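Local coordinates for protein alcohol oxidase (Myceliophthora thermophila, PDB 6F74) that binds FAD as a VAO-type flavoprotein and probably oxidises an alcohol or related substrate with molecular oxygen, at residues A[87-92]-A[424-429]; A[211-216]-A[230-235]. All coordinates share one frame; numbering follows the deposited sequence.

Contact 1 (A[87-92]-A[424-429]); sequences DQDFQT and GLHDPV. With FAD (flavin-adenine dinucleotide), chain I.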
loop_
_atom_site.group_PDB
_atom_site.type_symbol
_atom_site.label_atom_id
_atom_site.label_comp_id
_atom_site.label_asym_id
_atom_site.label_seq_id
_atom_site.Cartn_x
_atom_site.Cartn_y
_atom_site.Cartn_z
ATOM N N ASP A 87 10.143 -6.513 -12.082
ATOM C CA ASP A 87 9.236 -5.683 -12.893
ATOM C C ASP A 87 7.785 -5.788 -12.444
ATOM O O ASP A 87 7.237 -6.881 -12.319
ATOM C CB ASP A 87 9.308 -6.072 -14.349
ATOM C CG ASP A 87 8.319 -5.293 -15.175
ATOM O OD1 ASP A 87 8.411 -4.064 -15.143
ATOM O OD2 ASP A 87 7.399 -5.885 -15.781
ATOM N N GLN A 88 7.155 -4.649 -12.246
ATOM C CA GLN A 88 5.825 -4.636 -11.623
ATOM C C GLN A 88 4.746 -5.295 -12.517
ATOM O O GLN A 88 3.836 -5.954 -11.991
ATOM C CB GLN A 88 5.400 -3.217 -11.288
ATOM C CG GLN A 88 6.295 -2.537 -10.272
ATOM C CD GLN A 88 5.844 -1.126 -9.910
ATOM O OE1 GLN A 88 4.669 -0.815 -9.945
ATOM N NE2 GLN A 88 6.785 -0.287 -9.507
ATOM N N ASP A 89 4.861 -5.099 -13.844
ATOM C CA ASP A 89 3.890 -5.640 -14.790
ATOM C C ASP A 89 4.015 -7.157 -14.861
ATOM O O ASP A 89 2.991 -7.883 -14.923
ATOM C CB ASP A 89 4.064 -5.063 -16.206
ATOM C CG ASP A 89 3.627 -3.622 -16.302
ATOM O OD1 ASP A 89 2.952 -3.135 -15.371
ATOM O OD2 ASP A 89 3.973 -2.958 -17.291
ATOM N N PHE A 90 5.258 -7.628 -14.864
ATOM C CA PHE A 90 5.516 -9.062 -14.868
ATOM C C PHE A 90 4.831 -9.705 -13.657
ATOM O O PHE A 90 4.161 -10.710 -13.786
ATOM C CB PHE A 90 7.008 -9.391 -14.841
ATOM C CG PHE A 90 7.278 -10.842 -14.594
ATOM C CD1 PHE A 90 7.032 -11.796 -15.611
ATOM C CD2 PHE A 90 7.697 -11.292 -13.337
ATOM C CE1 PHE A 90 7.237 -13.146 -15.377
ATOM C CE2 PHE A 90 7.917 -12.649 -13.118
ATOM C CZ PHE A 90 7.680 -13.564 -14.124
ATOM N N GLN A 91 5.008 -9.104 -12.491
ATOM C CA GLN A 91 4.369 -9.609 -11.275
ATOM C C GLN A 91 2.840 -9.460 -11.251
ATOM O O GLN A 91 2.179 -10.339 -10.736
ATOM C CB GLN A 91 4.988 -8.986 -10.039
ATOM C CG GLN A 91 6.472 -9.324 -9.822
ATOM C CD GLN A 91 6.763 -10.772 -9.535
ATOM O OE1 GLN A 91 5.837 -11.591 -9.426
ATOM N NE2 GLN A 91 8.077 -11.121 -9.403
ATOM N N THR A 92 2.257 -8.409 -11.826
ATOM C CA THR A 92 0.792 -8.309 -11.875
ATOM C C THR A 92 0.131 -9.222 -12.897
ATOM O O THR A 92 -1.084 -9.412 -12.828
ATOM C CB THR A 92 0.303 -6.870 -12.150
ATOM O OG1 THR A 92 0.915 -6.367 -13.356
ATOM C CG2 THR A 92 0.615 -5.947 -10.961
ATOM N N GLY A 424 4.441 9.173 -10.705
ATOM C CA GLY A 424 4.101 8.144 -11.690
ATOM C C GLY A 424 5.220 7.103 -11.743
ATOM O O GLY A 424 5.746 6.793 -12.809
ATOM N N LEU A 425 5.585 6.602 -10.568
ATOM C CA LEU A 425 6.756 5.745 -10.424
ATOM C C LEU A 425 6.470 4.293 -10.818
ATOM O O LEU A 425 5.345 3.769 -10.630
ATOM C CB LEU A 425 7.282 5.810 -8.984
ATOM C CG LEU A 425 7.649 7.203 -8.444
ATOM C CD1 LEU A 425 8.088 7.144 -7.004
ATOM C CD2 LEU A 425 8.734 7.901 -9.302
ATOM N N HIS A 426 7.499 3.669 -11.371
ATOM C CA HIS A 426 7.481 2.260 -11.743
ATOM C C HIS A 426 8.852 1.722 -11.275
ATOM O O HIS A 426 9.652 1.251 -12.068
ATOM C CB HIS A 426 7.356 2.157 -13.265
ATOM C CG HIS A 426 7.007 0.784 -13.751
ATOM N ND1 HIS A 426 7.870 -0.305 -13.714
ATOM C CD2 HIS A 426 5.856 0.331 -14.302
ATOM C CE1 HIS A 426 7.243 -1.376 -14.182
ATOM N NE2 HIS A 426 6.043 -1.002 -14.606
ATOM N N ASP A 427 9.116 1.835 -9.977
ATOM C CA ASP A 427 10.399 1.439 -9.412
ATOM C C ASP A 427 10.544 -0.087 -9.344
ATOM O O ASP A 427 9.539 -0.811 -9.395
ATOM C CB ASP A 427 10.533 2.034 -8.004
ATOM C CG ASP A 427 10.830 3.524 -8.030
ATOM O OD1 ASP A 427 11.320 4.040 -9.077
ATOM O OD2 ASP A 427 10.581 4.171 -6.992
ATOM N N PRO A 428 11.784 -0.572 -9.182
ATOM C CA PRO A 428 11.967 -2.021 -9.038
ATOM C C PRO A 428 11.307 -2.543 -7.777
ATOM O O PRO A 428 11.286 -1.837 -6.777
ATOM C CB PRO A 428 13.500 -2.191 -8.972
ATOM C CG PRO A 428 14.049 -0.897 -9.521
ATOM C CD PRO A 428 13.072 0.152 -9.065
ATOM N N VAL A 429 10.792 -3.768 -7.842
ATOM C CA VAL A 429 10.048 -4.421 -6.749
ATOM C C VAL A 429 10.613 -5.851 -6.590
ATOM O O VAL A 429 11.750 -6.108 -6.978
ATOM C CB VAL A 429 8.534 -4.461 -7.049
ATOM C CG1 VAL A 429 7.960 -3.045 -7.052
ATOM C CG2 VAL A 429 8.244 -5.155 -8.375
HETATM P PA FAD I . -3.931 -6.552 -3.649
HETATM O O1A FAD I . -2.721 -7.342 -3.156
HETATM O O2A FAD I . -4.579 -7.042 -4.905
HETATM O O5B FAD I . -4.977 -6.519 -2.467
HETATM C C5B FAD I . -4.647 -5.861 -1.275
HETATM C C4B FAD I . -5.672 -6.223 -0.214
HETATM O O4B FAD I . -6.917 -5.708 -0.655
HETATM C C3B FAD I . -5.904 -7.694 0.017
HETATM O O3B FAD I . -6.341 -7.848 1.373
HETATM C C2B FAD I . -7.076 -8.035 -0.869
HETATM O O2B FAD I . -7.933 -9.073 -0.377
HETATM C C1B FAD I . -7.860 -6.751 -0.853
HETATM N N9A FAD I . -8.621 -6.440 -2.068
HETATM C C8A FAD I . -8.119 -6.102 -3.264
HETATM N N7A FAD I . -9.106 -5.844 -4.143
HETATM C C5A FAD I . -10.252 -6.011 -3.491
HETATM C C6A FAD I . -11.661 -5.877 -3.861
HETATM N N6A FAD I . -11.937 -5.506 -5.132
HETATM N N1A FAD I . -12.590 -6.148 -2.907
HETATM C C2A FAD I . -12.230 -6.519 -1.651
HETATM N N3A FAD I . -10.942 -6.639 -1.237
HETATM C C4A FAD I . -9.937 -6.394 -2.118
HETATM N N1 FAD I . 0.235 2.865 -1.503
HETATM C C2 FAD I . 0.109 4.203 -1.359
HETATM O O2 FAD I . -0.667 4.645 -0.473
HETATM N N3 FAD I . 0.765 5.074 -2.151
HETATM C C4 FAD I . 1.616 4.676 -3.113
HETATM O O4 FAD I . 2.237 5.485 -3.833
HETATM C C4X FAD I . 1.826 3.228 -3.324
HETATM N N5 FAD I . 2.673 2.768 -4.267
HETATM C C5X FAD I . 2.837 1.434 -4.443
HETATM C C6 FAD I . 3.703 0.976 -5.436
HETATM C C7 FAD I . 3.891 -0.375 -5.669
HETATM C C7M FAD I . 4.880 -0.694 -6.764
HETATM C C8 FAD I . 3.142 -1.371 -4.852
HETATM C C8M FAD I . 3.254 -2.874 -5.073
HETATM C C9 FAD I . 2.297 -0.920 -3.844
HETATM C C9A FAD I . 2.095 0.450 -3.599
HETATM N N10 FAD I . 1.214 0.947 -2.600
HETATM C C10 FAD I . 1.068 2.331 -2.439
HETATM C "C1'" FAD I . 0.497 0.064 -1.650
HETATM C "C2'" FAD I . -0.929 -0.299 -1.901
HETATM O "O2'" FAD I . -1.729 0.781 -1.426
HETATM C "C3'" FAD I . -1.282 -1.552 -1.094
HETATM O "O3'" FAD I . -0.334 -2.612 -1.318
HETATM C "C4'" FAD I . -2.691 -2.044 -1.398
HETATM O "O4'" FAD I . -2.973 -3.204 -0.611
HETATM C "C5'" FAD I . -2.862 -2.348 -2.878
HETATM O "O5'" FAD I . -4.182 -2.793 -3.142
HETATM P P FAD I . -4.292 -3.769 -4.383
HETATM O O1P FAD I . -3.561 -3.184 -5.560
HETATM O O2P FAD I . -5.736 -4.126 -4.505
HETATM O O3P FAD I . -3.429 -5.019 -3.825
HETATM O O HOH W 1 3.727 1.553 -10.882
#

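Contact 2 (A[211-216]-A[230-235]); sequences QWRDVY and GSPSPG. With FAD (flavin-adenine dinucleotide), chain I.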
loop_
_atom_site.group_PDB
_atom_site.type_symbol
_atom_site.label_atom_id
_atom_site.label_comp_id
_atom_site.label_asym_id
_atom_site.label_seq_id
_atom_site.Cartn_x
_atom_site.Cartn_y
_atom_site.Cartn_z
ATOM N N GLN A 211 -6.532 -0.465 -12.277
ATOM C CA GLN A 211 -5.327 0.080 -11.644
ATOM C C GLN A 211 -5.387 1.594 -11.778
ATOM O O GLN A 211 -6.217 2.120 -12.535
ATOM C CB GLN A 211 -4.092 -0.505 -12.291
ATOM C CG GLN A 211 -3.964 -1.999 -12.043
ATOM C CD GLN A 211 -2.958 -2.645 -12.986
ATOM O OE1 GLN A 211 -3.287 -2.918 -14.132
ATOM N NE2 GLN A 211 -1.744 -2.918 -12.501
ATOM N N TRP A 212 -4.562 2.297 -11.003
ATOM C CA TRP A 212 -4.511 3.763 -11.101
ATOM C C TRP A 212 -4.158 4.264 -12.503
ATOM O O TRP A 212 -4.722 5.286 -12.963
ATOM C CB TRP A 212 -3.591 4.380 -10.048
ATOM C CG TRP A 212 -4.304 4.427 -8.757
ATOM C CD1 TRP A 212 -4.020 3.723 -7.647
ATOM C CD2 TRP A 212 -5.484 5.188 -8.477
ATOM N NE1 TRP A 212 -4.952 3.998 -6.665
ATOM C CE2 TRP A 212 -5.865 4.891 -7.159
ATOM C CE3 TRP A 212 -6.253 6.088 -9.216
ATOM C CZ2 TRP A 212 -6.974 5.467 -6.553
ATOM C CZ3 TRP A 212 -7.362 6.668 -8.606
ATOM C CH2 TRP A 212 -7.713 6.350 -7.293
ATOM N N ARG A 213 -3.292 3.532 -13.195
ATOM C CA ARG A 213 -2.933 3.901 -14.558
ATOM C C ARG A 213 -4.195 4.117 -15.411
ATOM O O ARG A 213 -4.303 5.103 -16.111
ATOM C CB ARG A 213 -2.057 2.837 -15.194
ATOM C CG ARG A 213 -1.371 3.359 -16.441
ATOM C CD ARG A 213 -0.325 2.323 -16.909
ATOM N NE ARG A 213 0.906 2.375 -16.087
ATOM C CZ ARG A 213 1.793 3.365 -16.146
ATOM N NH1 ARG A 213 1.632 4.370 -17.034
ATOM N NH2 ARG A 213 2.878 3.342 -15.359
ATOM N N ASP A 214 -5.152 3.218 -15.289
ATOM C CA ASP A 214 -6.361 3.223 -16.130
ATOM C C ASP A 214 -7.247 4.414 -15.779
ATOM O O ASP A 214 -7.811 5.065 -16.654
ATOM C CB ASP A 214 -7.139 1.913 -15.929
ATOM C CG ASP A 214 -6.264 0.669 -16.086
ATOM O OD1 ASP A 214 -5.718 0.464 -17.175
ATOM O OD2 ASP A 214 -6.095 -0.119 -15.117
ATOM N N VAL A 215 -7.340 4.698 -14.482
ATOM C CA VAL A 215 -8.158 5.787 -13.961
ATOM C C VAL A 215 -7.570 7.131 -14.384
ATOM O O VAL A 215 -8.299 8.052 -14.828
ATOM C CB VAL A 215 -8.293 5.689 -12.424
ATOM C CG1 VAL A 215 -9.103 6.850 -11.836
ATOM C CG2 VAL A 215 -8.969 4.388 -12.055
ATOM N N TYR A 216 -6.254 7.219 -14.302
ATOM C CA TYR A 216 -5.538 8.433 -14.672
ATOM C C TYR A 216 -5.716 8.859 -16.134
ATOM O O TYR A 216 -5.781 10.040 -16.441
ATOM C CB TYR A 216 -4.044 8.237 -14.369
ATOM C CG TYR A 216 -3.629 8.294 -12.901
ATOM C CD1 TYR A 216 -4.476 8.772 -11.885
ATOM C CD2 TYR A 216 -2.336 7.933 -12.547
ATOM C CE1 TYR A 216 -4.058 8.853 -10.572
ATOM C CE2 TYR A 216 -1.905 8.013 -11.236
ATOM C CZ TYR A 216 -2.751 8.473 -10.252
ATOM O OH TYR A 216 -2.273 8.567 -8.965
ATOM N N GLY A 230 1.190 7.404 -5.910
ATOM C CA GLY A 230 2.402 7.884 -6.567
ATOM C C GLY A 230 2.892 6.914 -7.619
ATOM O O GLY A 230 3.611 7.319 -8.534
ATOM N N SER A 231 2.497 5.640 -7.488
ATOM C CA SER A 231 2.751 4.624 -8.486
ATOM C C SER A 231 1.423 4.248 -9.149
ATOM O O SER A 231 0.424 4.077 -8.450
ATOM C CB SER A 231 3.344 3.408 -7.809
ATOM O OG SER A 231 4.592 3.752 -7.183
ATOM N N PRO A 232 1.390 4.115 -10.494
ATOM C CA PRO A 232 0.095 3.832 -11.132
ATOM C C PRO A 232 -0.321 2.372 -11.250
ATOM O O PRO A 232 -1.427 2.102 -11.734
ATOM C CB PRO A 232 0.265 4.422 -12.558
ATOM C CG PRO A 232 1.561 5.165 -12.513
ATOM C CD PRO A 232 2.380 4.458 -11.515
ATOM N N SER A 233 0.550 1.452 -10.847
ATOM C CA SER A 233 0.265 0.008 -10.966
ATOM C C SER A 233 -0.715 -0.573 -9.925
ATOM O O SER A 233 -1.473 -1.497 -10.250
ATOM C CB SER A 233 1.568 -0.786 -10.965
ATOM O OG SER A 233 1.318 -2.195 -10.973
ATOM N N PRO A 234 -0.713 -0.060 -8.673
ATOM C CA PRO A 234 -1.648 -0.599 -7.691
ATOM C C PRO A 234 -3.108 -0.419 -8.057
ATOM O O PRO A 234 -3.445 0.480 -8.803
ATOM C CB PRO A 234 -1.311 0.186 -6.441
ATOM C CG PRO A 234 0.123 0.480 -6.587
ATOM C CD PRO A 234 0.261 0.822 -8.033
ATOM N N GLY A 235 -3.953 -1.266 -7.493
ATOM C CA GLY A 235 -5.407 -1.235 -7.724
ATOM C C GLY A 235 -6.034 0.035 -7.217
ATOM O O GLY A 235 -5.559 0.615 -6.206
HETATM P PA FAD I . -3.931 -6.552 -3.649
HETATM O O1A FAD I . -2.721 -7.342 -3.156
HETATM O O2A FAD I . -4.579 -7.042 -4.905
HETATM O O5B FAD I . -4.977 -6.519 -2.467
HETATM C C5B FAD I . -4.647 -5.861 -1.275
HETATM C C4B FAD I . -5.672 -6.223 -0.214
HETATM O O4B FAD I . -6.917 -5.708 -0.655
HETATM C C3B FAD I . -5.904 -7.694 0.017
HETATM O O3B FAD I . -6.341 -7.848 1.373
HETATM C C2B FAD I . -7.076 -8.035 -0.869
HETATM O O2B FAD I . -7.933 -9.073 -0.377
HETATM C C1B FAD I . -7.860 -6.751 -0.853
HETATM N N9A FAD I . -8.621 -6.440 -2.068
HETATM C C8A FAD I . -8.119 -6.102 -3.264
HETATM N N7A FAD I . -9.106 -5.844 -4.143
HETATM C C5A FAD I . -10.252 -6.011 -3.491
HETATM C C6A FAD I . -11.661 -5.877 -3.861
HETATM N N6A FAD I . -11.937 -5.506 -5.132
HETATM N N1A FAD I . -12.590 -6.148 -2.907
HETATM C C2A FAD I . -12.230 -6.519 -1.651
HETATM N N3A FAD I . -10.942 -6.639 -1.237
HETATM C C4A FAD I . -9.937 -6.394 -2.118
HETATM N N1 FAD I . 0.235 2.865 -1.503
HETATM C C2 FAD I . 0.109 4.203 -1.359
HETATM O O2 FAD I . -0.667 4.645 -0.473
HETATM N N3 FAD I . 0.765 5.074 -2.151
HETATM C C4 FAD I . 1.616 4.676 -3.113
HETATM O O4 FAD I . 2.237 5.485 -3.833
HETATM C C4X FAD I . 1.826 3.228 -3.324
HETATM N N5 FAD I . 2.673 2.768 -4.267
HETATM C C5X FAD I . 2.837 1.434 -4.443
HETATM C C6 FAD I . 3.703 0.976 -5.436
HETATM C C7 FAD I . 3.891 -0.375 -5.669
HETATM C C7M FAD I . 4.880 -0.694 -6.764
HETATM C C8 FAD I . 3.142 -1.371 -4.852
HETATM C C8M FAD I . 3.254 -2.874 -5.073
HETATM C C9 FAD I . 2.297 -0.920 -3.844
HETATM C C9A FAD I . 2.095 0.450 -3.599
HETATM N N10 FAD I . 1.214 0.947 -2.600
HETATM C C10 FAD I . 1.068 2.331 -2.439
HETATM C "C1'" FAD I . 0.497 0.064 -1.650
HETATM C "C2'" FAD I . -0.929 -0.299 -1.901
HETATM O "O2'" FAD I . -1.729 0.781 -1.426
HETATM C "C3'" FAD I . -1.282 -1.552 -1.094
HETATM O "O3'" FAD I . -0.334 -2.612 -1.318
HETATM C "C4'" FAD I . -2.691 -2.044 -1.398
HETATM O "O4'" FAD I . -2.973 -3.204 -0.611
HETATM C "C5'" FAD I . -2.862 -2.348 -2.878
HETATM O "O5'" FAD I . -4.182 -2.793 -3.142
HETATM P P FAD I . -4.292 -3.769 -4.383
HETATM O O1P FAD I . -3.561 -3.184 -5.560
HETATM O O2P FAD I . -5.736 -4.126 -4.505
HETATM O O3P FAD I . -3.429 -5.019 -3.825
HETATM O O HOH W 2 1.257 -3.719 -13.381
#

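Contact 1 (A[87-92]-A[424-429])
Gln-88 reaches across from the first turn of helix 88-93 to hydrogen-bond the loop 424-429. Its chain runs extended beyond CG, which brings NE2 to the carbonyl oxygen of Asp-427 at 2.8 Å. The bond is nearly straight, 170° at the hydrogen; it meets a lone pair in the carbonyl plane, and the acceptor lies almost in the amide plane. The other end of the amide is used as well: OE1 accepts from a water that also donates to Leu-425 O, a pairing that fixes which way round the amide sits. A glutamine suits this place because it can donate to the loop and accept from the water at once.

The aliphatic part of Gln-88 lies between two neighbours. Its CB makes an off-centre CH-pi contact over one face of the His-426 ring, while CG packs 3.7 Å from Val-429 CG1, the two side chains crossing at about a right angle. At the imidazole edge, Asp-87 OD1 comes 3.1 Å from His-426 CE1, the carboxylate turned 22° from the ring plane. Asp-87 is the N-cap: its OD2 accepts from Phe-90 N, a role a short carboxylate fits well.

Gln-88 OE1 and Val-429 CG1 both face the flavin methyl C7M, at 3.2 and 3.9 Å respectively, so this helix start and loop form part of the wall of the FAD pocket beside the dimethylbenzene end of the isoalloxazine.

Contact 2 (A[211-216]-A[230-235])
Ser-233 O receives the side-chain amide of Gln-211 in the shortest polar bond between the segments, NE2 to O at 2.7 Å. The donor arrives on a lone pair in the carbonyl plane, though the oxygen lies 15° out of the glutamine's own amide plane. A water accepts from the same NE2 and also pairs with Ser-233 OG, whose protein partner is His-159 NE2. Gln-211 OE1 takes a weak hydrogen bond from Arg-179. An alanine here has no amide to give, so Ser-233 O and the water would probably be left without that donor and the loop 230-235 is likely to be held less firmly.

The start of helix 212-221 offers backbone N-H groups that the loop uses: Arg-213 N binds Pro-232 O at 2.8 Å, and Trp-212 N binds Pro-234 O at 3.1 Å. Gln-211 is the N-cap residue, and its own N donates to the anti lone pair of Asp-214 OD2.

In this FAD-binding domain of the PCMH type, 230-235 belongs to the loop that lines the cofactor. Gly-235 N holds the phosphate oxygen O1P at 2.8 Å, and a side chain at Gly-235 would be crowded by that oxygen, which suits glycine to the place. Gly-230 N donates to flavin O4, and Pro-234 CG packs 3.6 Å from flavin C9A.

Pro-232 supplies a rigid apolar surface on the helix side. Its CB sits over one face of the Arg-213 guanidinium, toward the rim and 4.0 Å from Arg-213 CZ, and Arg-213 gets there by bending at chi3 (-78°). Pro-232 CB also lies in loose apolar contact with Tyr-216 CD2, while Tyr-216 OH bonds to Gly-229 O.

Both contacts border the same FAD, and their loops meet: Leu-425 N lies 2.9 Å from Gly-230 O, a probable hydrogen bond, and Gln-88 OE1 packs against Ser-233 CB. Each pairs the beginning of a helix with an irregular loop, but their settings differ. Contact 2 is buried and close in sequence; backbone N-H groups of its helix start bind loop carbonyls, and its loop grips flavin and phosphate oxygens through main-chain nitrogens. Contact 1 is partly buried, joins segments 332 residues apart, and relies on one glutamine amide, a bridging water and apolar packing, with charged and imidazole groups on its more exposed side; its approach to the flavin is through a ring methyl.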